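Long-range contacts in nidogen (Mus musculus, PDB 1NPE), which probably helps link laminin to other basement-membrane components, through a six-bladed YWTD beta-propeller domain of the LDL-receptor class B type: residues D47-W52 and I60-L65; G40-C45 and I84-L89; L121-G126 and T139-D144; C182-G187 and F212-Y217. All coordinates share one frame; numbering follows the deposited sequence.

Contact 1. Residues D47-W52 and I60-L65; sequences DKVVYW and IGRASL
R62 runs alongside the ring of Y51 and makes its contacts through CB, CD and NH1. CB sits over the ring face, 4.0 Å from the Y51 centroid and only 13° off the normal; R62 CB also meets V49 CG1 at 3.9 Å and V50 O at 3.4 Å. CG takes the place between the backbone N and the carbonyl carbon (chi1 62°), and from there the extended chain follows the ring toward its hydroxyl, with R62 CD 3.6 Å from Y51 CE2. At the tip R62 NH1 donates to Y51 OH (3.1 Å). The guanidinium, turned 56° from the ring, meets this hydroxyl by its edge, near its plane, while the aliphatic part covers the ring face; M108 of a neighbouring loop touches both side chains. V50 and W52 point to the other face of the sheet. The indole folds back over the following strand, with G61 CA 3.9 Å from the centroid of the W52 five-membered ring and A63 CB 3.8 Å from W52 CZ3 at the rim. Burial there costs W52 NE1, which has no hydrogen-bond partner in the model. Reciprocal backbone bonds join V50 to A63 and W52 to G61; beyond them L65 N donates to K48 O (2.9 Å), where K48 and V49 form a G1 bulge opposite D44. These are the two middle strands of an antiparallel four-stranded blade, and Y51 and W52 open the YWTD signature that names this class of beta-propeller.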
loop_
_atom_site.group_PDB
_atom_site.type_symbol
_atom_site.label_atom_id
_atom_site.label_comp_id
_atom_site.label_asym_id
_atom_site.label_seq_id
_atom_site.Cartn_x
_atom_site.Cartn_y
_atom_site.Cartn_z
ATOM N N ASP A 47 6.927 -18.707 17.059
ATOM C CA ASP A 47 8.384 -18.562 17.023
ATOM C C ASP A 47 8.857 -17.154 17.376
ATOM O O ASP A 47 10.062 -16.907 17.461
ATOM C CB ASP A 47 8.945 -18.968 15.652
ATOM C CG ASP A 47 8.938 -20.480 15.428
ATOM O OD1 ASP A 47 8.989 -21.239 16.423
ATOM O OD2 ASP A 47 8.897 -20.906 14.252
ATOM N N LYS A 48 7.908 -16.248 17.610
ATOM C CA LYS A 48 8.198 -14.854 17.952
ATOM C C LYS A 48 8.990 -14.209 16.813
ATOM O O LYS A 48 10.092 -13.697 17.015
ATOM C CB LYS A 48 8.997 -14.752 19.262
ATOM C CG LYS A 48 8.647 -15.788 20.329
ATOM C CD LYS A 48 7.192 -15.742 20.755
ATOM C CE LYS A 48 6.886 -16.894 21.704
ATOM N NZ LYS A 48 5.442 -16.927 22.106
ATOM N N VAL A 49 8.428 -14.256 15.609
ATOM C CA VAL A 49 9.090 -13.699 14.438
ATOM C C VAL A 49 8.261 -12.605 13.773
ATOM O O VAL A 49 7.051 -12.751 13.572
ATOM C CB VAL A 49 9.421 -14.814 13.395
ATOM C CG1 VAL A 49 10.130 -14.227 12.175
ATOM C CG2 VAL A 49 10.298 -15.879 14.026
ATOM N N VAL A 50 8.934 -11.507 13.444
ATOM C CA VAL A 50 8.317 -10.362 12.786
ATOM C C VAL A 50 8.456 -10.492 11.262
ATOM O O VAL A 50 9.546 -10.757 10.756
ATOM C CB VAL A 50 8.989 -9.034 13.248
ATOM C CG1 VAL A 50 8.355 -7.830 12.549
ATOM C CG2 VAL A 50 8.872 -8.883 14.760
ATOM N N TYR A 51 7.340 -10.356 10.545
ATOM C CA TYR A 51 7.338 -10.418 9.084
ATOM C C TYR A 51 7.007 -9.031 8.521
ATOM O O TYR A 51 6.266 -8.258 9.150
ATOM C CB TYR A 51 6.315 -11.440 8.573
ATOM C CG TYR A 51 6.720 -12.884 8.769
ATOM C CD1 TYR A 51 6.713 -13.463 10.036
ATOM C CD2 TYR A 51 7.108 -13.673 7.686
ATOM C CE1 TYR A 51 7.083 -14.786 10.220
ATOM C CE2 TYR A 51 7.479 -15.006 7.861
ATOM C CZ TYR A 51 7.464 -15.551 9.132
ATOM O OH TYR A 51 7.852 -16.852 9.331
ATOM N N TRP A 52 7.542 -8.728 7.334
ATOM C CA TRP A 52 7.310 -7.431 6.693
ATOM C C TRP A 52 7.359 -7.459 5.175
ATOM O O TRP A 52 7.870 -8.399 4.567
ATOM C CB TRP A 52 8.332 -6.389 7.179
ATOM C CG TRP A 52 9.761 -6.655 6.729
ATOM C CD1 TRP A 52 10.300 -6.408 5.495
ATOM C CD2 TRP A 52 10.807 -7.243 7.508
ATOM N NE1 TRP A 52 11.612 -6.815 5.458
ATOM C CE2 TRP A 52 11.949 -7.330 6.678
ATOM C CE3 TRP A 52 10.891 -7.708 8.829
ATOM C CZ2 TRP A 52 13.158 -7.864 7.124
ATOM C CZ3 TRP A 52 12.096 -8.241 9.273
ATOM C CH2 TRP A 52 13.213 -8.315 8.420
ATOM N N ILE A 60 9.882 -9.317 0.728
ATOM C CA ILE A 60 9.176 -9.766 1.923
ATOM C C ILE A 60 10.255 -10.404 2.777
ATOM O O ILE A 60 11.033 -11.227 2.283
ATOM C CB ILE A 60 8.074 -10.798 1.589
ATOM C CG1 ILE A 60 6.937 -10.101 0.837
ATOM C CG2 ILE A 60 7.555 -11.473 2.865
ATOM C CD1 ILE A 60 5.837 -11.019 0.395
ATOM N N GLY A 61 10.345 -9.973 4.033
ATOM C CA GLY A 61 11.360 -10.508 4.920
ATOM C C GLY A 61 10.896 -10.825 6.327
ATOM O O GLY A 61 9.732 -10.614 6.682
ATOM N N ARG A 62 11.822 -11.334 7.132
ATOM C CA ARG A 62 11.524 -11.696 8.511
ATOM C C ARG A 62 12.763 -11.689 9.397
ATOM O O ARG A 62 13.888 -11.849 8.921
ATOM C CB ARG A 62 10.858 -13.072 8.575
ATOM C CG ARG A 62 11.718 -14.209 8.047
ATOM C CD ARG A 62 11.048 -15.554 8.281
ATOM N NE ARG A 62 11.885 -16.652 7.819
ATOM C CZ ARG A 62 11.586 -17.939 7.962
ATOM N NH1 ARG A 62 10.459 -18.310 8.559
ATOM N NH2 ARG A 62 12.422 -18.857 7.507
ATOM N N ALA A 63 12.529 -11.536 10.696
ATOM C CA ALA A 63 13.592 -11.510 11.691
ATOM C C ALA A 63 13.000 -11.847 13.051
ATOM O O ALA A 63 11.869 -11.460 13.350
ATOM C CB ALA A 63 14.235 -10.130 11.732
ATOM N N SER A 64 13.746 -12.598 13.857
ATOM C CA SER A 64 13.292 -12.958 15.199
ATOM C C SER A 64 13.177 -11.686 16.032
ATOM O O SER A 64 13.939 -10.733 15.835
ATOM C CB SER A 64 14.288 -13.907 15.876
ATOM O OG SER A 64 14.349 -15.158 15.214
ATOM N N LEU A 65 12.209 -11.662 16.942
ATOM C CA LEU A 65 12.008 -10.503 17.804
ATOM C C LEU A 65 13.197 -10.349 18.745
ATOM O O LEU A 65 13.631 -9.234 19.035
ATOM C CB LEU A 65 10.720 -10.651 18.621
ATOM C CG LEU A 65 10.320 -9.438 19.473
ATOM C CD1 LEU A 65 9.954 -8.273 18.563
ATOM C CD2 LEU A 65 9.157 -9.790 20.392
#

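Contact 2. Residues G40-C45 and I84-L89; sequences GLAFDC and IALDHL
A42 CB rests between two side chains, 3.9 Å from L86 CG and 4.0 Å from I84 CG2, and also meets the carbonyl oxygen I84 O at 3.3 Å; such apolar packing does most of the work here. L86 carries the contact further: with CG anti to the carbonyl carbon (chi1 -45°), its CD1 presses on the backbone between F43 and D44, 3.3 Å from F43 C. The second kind of contact is sulfur on aromatic. C45 SG, locked in its disulfide with C263, lies over one face of the H88 imidazole, 3.9 Å from the centroid, while L89 CG of the same segment as H88 lies toward the rim of the opposite face. Polar linkage comes through one water, which donates to L41 O (3.0 Å) and accepts from I84 N (3.0 Å), thus bridging the two backbones, which make no direct hydrogen bond. The carboxylate of D44 touches H88 CB, but its stronger partner is R91, in a salt bridge. The two strands run nearly parallel, at 16°, as the innermost strands of successive blades: 36-44 is backed by 49-54, whose Y51 also reaches L86, and 81-87 is backed by 92-97.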
loop_
_atom_site.group_PDB
_atom_site.type_symbol
_atom_site.label_atom_id
_atom_site.label_comp_id
_atom_site.label_asym_id
_atom_site.label_seq_id
_atom_site.Cartn_x
_atom_site.Cartn_y
_atom_site.Cartn_z
ATOM N N GLY A 40 4.058 -3.347 5.146
ATOM C CA GLY A 40 3.254 -4.260 5.940
ATOM C C GLY A 40 4.017 -4.971 7.043
ATOM O O GLY A 40 5.206 -5.250 6.893
ATOM N N LEU A 41 3.340 -5.253 8.155
ATOM C CA LEU A 41 3.956 -5.959 9.276
ATOM C C LEU A 41 3.024 -7.028 9.832
ATOM O O LEU A 41 1.806 -6.858 9.842
ATOM C CB LEU A 41 4.304 -5.002 10.416
ATOM C CG LEU A 41 5.467 -4.012 10.299
ATOM C CD1 LEU A 41 5.514 -3.186 11.574
ATOM C CD2 LEU A 41 6.800 -4.736 10.075
ATOM N N ALA A 42 3.606 -8.120 10.312
ATOM C CA ALA A 42 2.840 -9.210 10.914
ATOM C C ALA A 42 3.729 -9.891 11.952
ATOM O O ALA A 42 4.954 -9.730 11.935
ATOM C CB ALA A 42 2.374 -10.214 9.852
ATOM N N PHE A 43 3.121 -10.660 12.845
ATOM C CA PHE A 43 3.893 -11.320 13.882
ATOM C C PHE A 43 3.483 -12.768 14.111
ATOM O O PHE A 43 2.301 -13.066 14.297
ATOM C CB PHE A 43 3.754 -10.533 15.183
ATOM C CG PHE A 43 4.609 -11.048 16.300
ATOM C CD1 PHE A 43 5.977 -10.819 16.303
ATOM C CD2 PHE A 43 4.039 -11.730 17.366
ATOM C CE1 PHE A 43 6.764 -11.257 17.350
ATOM C CE2 PHE A 43 4.815 -12.173 18.422
ATOM C CZ PHE A 43 6.182 -11.935 18.416
ATOM N N ASP A 44 4.468 -13.660 14.082
ATOM C CA ASP A 44 4.241 -15.084 14.307
ATOM C C ASP A 44 4.400 -15.374 15.798
ATOM O O ASP A 44 5.513 -15.400 16.312
ATOM C CB ASP A 44 5.233 -15.914 13.485
ATOM C CG ASP A 44 5.269 -17.375 13.900
ATOM O OD1 ASP A 44 4.230 -17.915 14.354
ATOM O OD2 ASP A 44 6.351 -17.983 13.765
ATOM N N CYS A 45 3.282 -15.642 16.467
ATOM C CA CYS A 45 3.272 -15.903 17.903
ATOM C C CYS A 45 3.969 -17.165 18.408
ATOM O O CYS A 45 4.349 -17.217 19.577
ATOM C CB CYS A 45 1.842 -15.860 18.449
ATOM S SG CYS A 45 0.719 -17.101 17.732
ATOM N N ILE A 84 0.619 -8.088 4.947
ATOM C CA ILE A 84 1.025 -9.466 5.137
ATOM C C ILE A 84 0.379 -10.018 6.405
ATOM O O ILE A 84 0.308 -9.328 7.423
ATOM C CB ILE A 84 2.581 -9.596 5.167
ATOM C CG1 ILE A 84 3.001 -11.054 5.350
ATOM C CG2 ILE A 84 3.188 -8.704 6.259
ATOM C CD1 ILE A 84 4.483 -11.299 5.093
ATOM N N ALA A 85 -0.164 -11.233 6.297
ATOM C CA ALA A 85 -0.823 -11.922 7.407
ATOM C C ALA A 85 -0.282 -13.344 7.516
ATOM O O ALA A 85 0.203 -13.903 6.537
ATOM C CB ALA A 85 -2.325 -11.943 7.201
ATOM N N LEU A 86 -0.409 -13.949 8.692
ATOM C CA LEU A 86 0.123 -15.287 8.891
ATOM C C LEU A 86 -0.872 -16.327 9.376
ATOM O O LEU A 86 -1.930 -16.007 9.888
ATOM C CB LEU A 86 1.264 -15.232 9.907
ATOM C CG LEU A 86 2.309 -14.125 9.783
ATOM C CD1 LEU A 86 3.008 -13.984 11.099
ATOM C CD2 LEU A 86 3.302 -14.419 8.666
ATOM N N ASP A 87 -0.510 -17.585 9.165
ATOM C CA ASP A 87 -1.270 -18.737 9.631
ATOM C C ASP A 87 -0.225 -19.391 10.520
ATOM O O ASP A 87 0.646 -20.114 10.033
ATOM C CB ASP A 87 -1.632 -19.678 8.476
ATOM C CG ASP A 87 -2.305 -20.977 8.949
ATOM O OD1 ASP A 87 -2.569 -21.146 10.162
ATOM O OD2 ASP A 87 -2.570 -21.842 8.092
ATOM N N HIS A 88 -0.261 -19.061 11.806
ATOM C CA HIS A 88 0.702 -19.602 12.756
ATOM C C HIS A 88 0.537 -21.106 13.004
ATOM O O HIS A 88 1.454 -21.761 13.497
ATOM C CB HIS A 88 0.654 -18.815 14.070
ATOM C CG HIS A 88 -0.668 -18.880 14.766
ATOM N ND1 HIS A 88 -0.883 -19.662 15.881
ATOM C CD2 HIS A 88 -1.845 -18.265 14.504
ATOM C CE1 HIS A 88 -2.137 -19.525 16.277
ATOM N NE2 HIS A 88 -2.741 -18.682 15.457
ATOM N N LEU A 89 -0.619 -21.650 12.635
ATOM C CA LEU A 89 -0.888 -23.079 12.802
ATOM C C LEU A 89 -0.377 -23.865 11.602
ATOM O O LEU A 89 0.448 -24.769 11.751
ATOM C CB LEU A 89 -2.383 -23.327 12.990
ATOM C CG LEU A 89 -2.959 -22.721 14.272
ATOM C CD1 LEU A 89 -4.467 -22.893 14.296
ATOM C CD2 LEU A 89 -2.299 -23.366 15.505
HETATM O O HOH W 1 0.030 -6.520 7.476
#

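Contact 3. Residues L121-G126 and T139-D144; sequences LVNPRG and TDWNRD. With CD (cadmium ion), chain C.
The indole of W141 is held between N123 and R125. On one face the N123 amide lies flat, its plane within 6° of the ring, and N123 CB stands 3.5 Å from the centroid of the five-membered ring. On the opposite face comes the R125 guanidinium, tilted 30° to the indole, with R125 CZ 3.2 Å from W141 NE1. That N-H is used by a water 2.7 Å from W141 NE1, which in turn donates to P124 O. W141 N bonds back to N123 O, and R125 N donates to T139 O in the short antiparallel pairing that follows. One layer out, the carboxylate of D140 organises the turn. Its OD2 takes V122 N on the syn side (3.0 Å), and D140 OD1 is gripped from opposite faces of its plane by N123 N (2.8 Å) and N142 N (3.0 Å), the latter closing an Asx turn. R125 is steered by E82, through a salt bridge, and by N170, and its NH1 also bonds to the backbone of another protein chain in the assembly. The peptide so fixed points V122 O at a cadmium ion 2.3 Å away, whose shell S98 O, D101 OD1 and three waters complete. Three backbone N-H groups on one buried carboxylate would probably keep D140 ionised and stiffen the loop. The segment thus gives the metal one main-chain carbonyl, in an all-oxygen shell half of which is water.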
loop_
_atom_site.group_PDB
_atom_site.type_symbol
_atom_site.label_atom_id
_atom_site.label_comp_id
_atom_site.label_asym_id
_atom_site.label_seq_id
_atom_site.Cartn_x
_atom_site.Cartn_y
_atom_site.Cartn_z
ATOM N N LEU A 121 -9.153 -7.506 -8.046
ATOM C CA LEU A 121 -8.243 -6.803 -7.144
ATOM C C LEU A 121 -7.597 -5.655 -7.892
ATOM O O LEU A 121 -7.006 -5.851 -8.943
ATOM C CB LEU A 121 -7.154 -7.738 -6.616
ATOM C CG LEU A 121 -7.613 -8.923 -5.762
ATOM C CD1 LEU A 121 -6.429 -9.823 -5.467
ATOM C CD2 LEU A 121 -8.266 -8.438 -4.473
ATOM N N VAL A 122 -7.723 -4.455 -7.345
ATOM C CA VAL A 122 -7.154 -3.264 -7.958
ATOM C C VAL A 122 -6.150 -2.619 -7.002
ATOM O O VAL A 122 -5.021 -2.331 -7.383
ATOM C CB VAL A 122 -8.274 -2.265 -8.342
ATOM C CG1 VAL A 122 -7.685 -0.919 -8.812
ATOM C CG2 VAL A 122 -9.141 -2.877 -9.447
ATOM N N ASN A 123 -6.574 -2.391 -5.763
ATOM C CA ASN A 123 -5.705 -1.801 -4.750
ATOM C C ASN A 123 -5.809 -2.536 -3.406
ATOM O O ASN A 123 -6.132 -1.935 -2.382
ATOM C CB ASN A 123 -6.005 -0.305 -4.565
ATOM C CG ASN A 123 -5.203 0.588 -5.520
ATOM O OD1 ASN A 123 -5.714 1.577 -6.037
ATOM N ND2 ASN A 123 -3.942 0.251 -5.731
ATOM N N PRO A 124 -5.573 -3.862 -3.397
ATOM C CA PRO A 124 -5.659 -4.566 -2.113
ATOM C C PRO A 124 -4.561 -4.007 -1.220
ATOM O O PRO A 124 -3.525 -3.561 -1.713
ATOM C CB PRO A 124 -5.363 -6.015 -2.501
ATOM C CG PRO A 124 -4.396 -5.851 -3.644
ATOM C CD PRO A 124 -5.101 -4.773 -4.453
ATOM N N ARG A 125 -4.783 -4.015 0.085
ATOM C CA ARG A 125 -3.779 -3.491 0.991
ATOM C C ARG A 125 -3.821 -4.229 2.316
ATOM O O ARG A 125 -3.016 -5.125 2.542
ATOM C CB ARG A 125 -3.953 -1.969 1.161
ATOM C CG ARG A 125 -3.065 -1.327 2.217
ATOM C CD ARG A 125 -3.102 0.188 2.112
ATOM N NE ARG A 125 -2.218 0.676 1.061
ATOM C CZ ARG A 125 -2.249 1.904 0.549
ATOM N NH1 ARG A 125 -3.140 2.798 0.969
ATOM N NH2 ARG A 125 -1.322 2.261 -0.329
ATOM N N GLY A 126 -4.773 -3.879 3.177
ATOM C CA GLY A 126 -4.877 -4.542 4.461
ATOM C C GLY A 126 -5.290 -5.994 4.328
ATOM O O GLY A 126 -6.101 -6.341 3.474
ATOM N N THR A 139 -8.750 -5.645 2.554
ATOM C CA THR A 139 -9.352 -4.415 2.049
ATOM C C THR A 139 -8.803 -4.151 0.656
ATOM O O THR A 139 -7.715 -4.614 0.305
ATOM C CB THR A 139 -9.014 -3.171 2.912
ATOM O OG1 THR A 139 -7.644 -2.801 2.715
ATOM C CG2 THR A 139 -9.253 -3.445 4.377
ATOM N N ASP A 140 -9.586 -3.443 -0.145
ATOM C CA ASP A 140 -9.182 -3.059 -1.490
ATOM C C ASP A 140 -9.679 -1.627 -1.580
ATOM O O ASP A 140 -10.880 -1.384 -1.662
ATOM C CB ASP A 140 -9.853 -3.940 -2.555
ATOM C CG ASP A 140 -9.363 -3.635 -3.980
ATOM O OD1 ASP A 140 -8.944 -2.497 -4.266
ATOM O OD2 ASP A 140 -9.417 -4.539 -4.834
ATOM N N TRP A 141 -8.757 -0.675 -1.535
ATOM C CA TRP A 141 -9.156 0.725 -1.578
ATOM C C TRP A 141 -9.503 1.294 -2.947
ATOM O O TRP A 141 -9.531 2.513 -3.119
ATOM C CB TRP A 141 -8.165 1.614 -0.811
ATOM C CG TRP A 141 -6.771 1.574 -1.299
ATOM C CD1 TRP A 141 -5.784 0.734 -0.882
ATOM C CD2 TRP A 141 -6.174 2.461 -2.249
ATOM N NE1 TRP A 141 -4.601 1.046 -1.505
ATOM C CE2 TRP A 141 -4.810 2.106 -2.347
ATOM C CE3 TRP A 141 -6.657 3.527 -3.021
ATOM C CZ2 TRP A 141 -3.915 2.782 -3.191
ATOM C CZ3 TRP A 141 -5.766 4.204 -3.869
ATOM C CH2 TRP A 141 -4.411 3.825 -3.941
ATOM N N ASN A 142 -9.796 0.399 -3.893
ATOM C CA ASN A 142 -10.227 0.720 -5.270
ATOM C C ASN A 142 -11.069 1.998 -5.220
ATOM O O ASN A 142 -12.188 1.983 -4.713
ATOM C CB ASN A 142 -11.099 -0.448 -5.776
ATOM C CG ASN A 142 -11.562 -0.300 -7.234
ATOM O OD1 ASN A 142 -11.873 -1.298 -7.882
ATOM N ND2 ASN A 142 -11.631 0.924 -7.738
ATOM N N ARG A 143 -10.519 3.099 -5.724
ATOM C CA ARG A 143 -11.214 4.388 -5.702
ATOM C C ARG A 143 -12.682 4.325 -6.111
ATOM O O ARG A 143 -13.538 4.928 -5.463
ATOM C CB ARG A 143 -10.487 5.402 -6.588
ATOM C CG ARG A 143 -9.240 5.999 -5.979
ATOM C CD ARG A 143 -9.565 7.103 -4.986
ATOM N NE ARG A 143 -8.346 7.755 -4.523
ATOM C CZ ARG A 143 -8.288 8.665 -3.554
ATOM N NH1 ARG A 143 -9.387 9.062 -2.921
ATOM N NH2 ARG A 143 -7.113 9.145 -3.188
ATOM N N ASP A 144 -12.967 3.580 -7.175
ATOM C CA ASP A 144 -14.331 3.458 -7.680
ATOM C C ASP A 144 -15.215 2.459 -6.947
ATOM O O ASP A 144 -16.407 2.702 -6.765
ATOM C CB ASP A 144 -14.323 3.161 -9.185
ATOM C CG ASP A 144 -13.732 4.306 -9.997
ATOM O OD1 ASP A 144 -14.265 5.435 -9.909
ATOM O OD2 ASP A 144 -12.725 4.081 -10.706
HETATM CD CD CD C . -3.414 -2.485 -9.047
HETATM O O HOH W 2 -7.829 3.000 -7.119
HETATM O O HOH W 3 -2.675 -0.850 -1.939
HETATM O O HOH W 4 -5.112 -2.098 -10.811
HETATM O O HOH W 5 -3.136 -0.001 -8.238
HETATM O O HOH W 6 -1.424 -2.153 -10.806
#

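Contact 4. Residues C182-G187 and F212-Y217; sequences CWVDAG and FAVTSY
The first residue of F212-Y217 meets V184 through its backbone alone: F212 C is 4.4 Å from V184 CG2, while the phenyl group takes no part and lies nearly parallel to the ring of W226. A213 likewise offers main chain, its C atom 4.3 Å from V184 CG2, and its N is bonded to T224 OG1 on the adjacent strand 220-225. V214 supplies the side chain that matters. Its CB sits 3.7 Å from V184 CG1, with V214 CG2 at 3.9 Å and V214 CG1 at 4.1 Å from the same V184 CG1. V184 presents this branch by holding CG1 anti to its carbonyl carbon (chi1 -67°), and the two valines meet at a slant. V214 CG1 also brushes C182 O, at 4.4 Å. Further along, S216 OG hydrogen-bonds T173 OG1, on the strand that V214 also touches. No hydrogen bond crosses, and the axes of the two short segments come no closer than 6.9 Å, so this is a meeting of separate sheets through one valine pair. Strand 211-217 is the innermost of its blade, backed by 220-225; strand 180-185 belongs to the preceding blade, between 190-195 and the innermost strand 169-175, whose T173 touches V214 too.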
loop_
_atom_site.group_PDB
_atom_site.type_symbol
_atom_site.label_atom_id
_atom_site.label_comp_id
_atom_site.label_asym_id
_atom_site.label_seq_id
_atom_site.Cartn_x
_atom_site.Cartn_y
_atom_site.Cartn_z
ATOM N N CYS A 182 -12.571 -4.961 12.303
ATOM C CA CYS A 182 -12.553 -3.514 12.233
ATOM C C CYS A 182 -11.587 -3.033 11.163
ATOM O O CYS A 182 -10.566 -3.658 10.920
ATOM C CB CYS A 182 -12.121 -2.925 13.571
ATOM S SG CYS A 182 -13.057 -3.495 15.021
ATOM N N TRP A 183 -11.919 -1.918 10.524
ATOM C CA TRP A 183 -11.052 -1.334 9.514
ATOM C C TRP A 183 -10.985 0.164 9.743
ATOM O O TRP A 183 -11.799 0.712 10.481
ATOM C CB TRP A 183 -11.554 -1.644 8.096
ATOM C CG TRP A 183 -12.867 -1.035 7.724
ATOM C CD1 TRP A 183 -13.081 0.230 7.243
ATOM C CD2 TRP A 183 -14.148 -1.681 7.739
ATOM N NE1 TRP A 183 -14.413 0.405 6.954
ATOM C CE2 TRP A 183 -15.091 -0.750 7.247
ATOM C CE3 TRP A 183 -14.588 -2.957 8.116
ATOM C CZ2 TRP A 183 -16.450 -1.053 7.116
ATOM C CZ3 TRP A 183 -15.943 -3.261 7.987
ATOM C CH2 TRP A 183 -16.857 -2.309 7.489
ATOM N N VAL A 184 -9.959 0.803 9.190
ATOM C CA VAL A 184 -9.800 2.252 9.297
ATOM C C VAL A 184 -9.918 2.773 7.869
ATOM O O VAL A 184 -9.349 2.201 6.939
ATOM C CB VAL A 184 -8.456 2.656 9.953
ATOM C CG1 VAL A 184 -8.443 2.217 11.410
ATOM C CG2 VAL A 184 -7.272 2.050 9.199
ATOM N N ASP A 185 -10.683 3.843 7.700
ATOM C CA ASP A 185 -10.951 4.383 6.375
ATOM C C ASP A 185 -10.505 5.831 6.249
ATOM O O ASP A 185 -11.043 6.710 6.911
ATOM C CB ASP A 185 -12.456 4.249 6.106
ATOM C CG ASP A 185 -12.818 4.394 4.637
ATOM O OD1 ASP A 185 -12.361 5.355 3.992
ATOM O OD2 ASP A 185 -13.591 3.553 4.131
ATOM N N ALA A 186 -9.540 6.078 5.366
ATOM C CA ALA A 186 -9.018 7.430 5.167
ATOM C C ALA A 186 -9.872 8.266 4.217
ATOM O O ALA A 186 -9.528 9.409 3.910
ATOM C CB ALA A 186 -7.578 7.375 4.684
ATOM N N GLY A 187 -10.978 7.683 3.756
ATOM C CA GLY A 187 -11.891 8.370 2.855
ATOM C C GLY A 187 -13.121 8.860 3.603
ATOM O O GLY A 187 -13.573 9.991 3.401
ATOM N N PHE A 212 -3.727 4.705 8.116
ATOM C CA PHE A 212 -3.096 3.854 7.121
ATOM C C PHE A 212 -3.204 2.376 7.496
ATOM O O PHE A 212 -3.543 1.542 6.657
ATOM C CB PHE A 212 -1.622 4.198 6.914
ATOM C CG PHE A 212 -0.941 3.269 5.960
ATOM C CD1 PHE A 212 -1.080 3.446 4.586
ATOM C CD2 PHE A 212 -0.244 2.150 6.427
ATOM C CE1 PHE A 212 -0.547 2.526 3.691
ATOM C CE2 PHE A 212 0.292 1.229 5.540
ATOM C CZ PHE A 212 0.138 1.415 4.167
ATOM N N ALA A 213 -2.823 2.042 8.727
ATOM C CA ALA A 213 -2.876 0.662 9.184
ATOM C C ALA A 213 -3.455 0.592 10.581
ATOM O O ALA A 213 -3.477 1.586 11.310
ATOM C CB ALA A 213 -1.493 0.036 9.158
ATOM N N VAL A 214 -3.896 -0.599 10.964
ATOM C CA VAL A 214 -4.483 -0.779 12.273
ATOM C C VAL A 214 -4.270 -2.196 12.761
ATOM O O VAL A 214 -4.091 -3.126 11.967
ATOM C CB VAL A 214 -5.997 -0.486 12.240
ATOM C CG1 VAL A 214 -6.731 -1.557 11.423
ATOM C CG2 VAL A 214 -6.556 -0.381 13.645
ATOM N N THR A 215 -4.243 -2.334 14.078
ATOM C CA THR A 215 -4.092 -3.620 14.732
ATOM C C THR A 215 -4.889 -3.503 16.025
ATOM O O THR A 215 -5.256 -2.399 16.444
ATOM C CB THR A 215 -2.603 -3.971 15.022
ATOM O OG1 THR A 215 -2.516 -5.321 15.493
ATOM C CG2 THR A 215 -2.006 -3.039 16.073
ATOM N N SER A 216 -5.197 -4.635 16.640
ATOM C CA SER A 216 -5.972 -4.594 17.866
ATOM C C SER A 216 -5.395 -5.410 19.008
ATOM O O SER A 216 -4.615 -6.343 18.806
ATOM C CB SER A 216 -7.424 -5.016 17.600
ATOM O OG SER A 216 -7.513 -6.344 17.103
ATOM N N TYR A 217 -5.760 -4.993 20.217
ATOM C CA TYR A 217 -5.358 -5.654 21.447
ATOM C C TYR A 217 -6.542 -5.512 22.399
ATOM O O TYR A 217 -6.656 -4.518 23.126
ATOM C CB TYR A 217 -4.101 -5.013 22.051
ATOM C CG TYR A 217 -3.502 -5.844 23.164
ATOM C CD1 TYR A 217 -3.225 -7.197 22.968
ATOM C CD2 TYR A 217 -3.276 -5.302 24.430
ATOM C CE1 TYR A 217 -2.750 -7.995 24.000
ATOM C CE2 TYR A 217 -2.795 -6.099 25.479
ATOM C CZ TYR A 217 -2.539 -7.446 25.252
ATOM O OH TYR A 217 -2.101 -8.259 26.277
#

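How the contacts relate
Contacts 1 and 3 each lie within a blade, whereas contacts 2 and 4 join one blade to the next. Contacts 1 and 2 are continuous: their centres are about 8 Å apart, and V49 O and D44 N, at 2.8 Å, probably form one of the hydrogen bonds that make 36-44 and 49-54 neighbours in a sheet. Contacts 3 and 4, with centres about 14 Å apart, meet where R125 NE packs 3.6 Å from F212 CE1. Contacts 2 and 4 do not touch, their nearest atoms being about 6 Å apart. Contact 3, which carries the cadmium ligand V122, lies about 25 Å from contact 1, centre to centre, on the opposite side of the propeller.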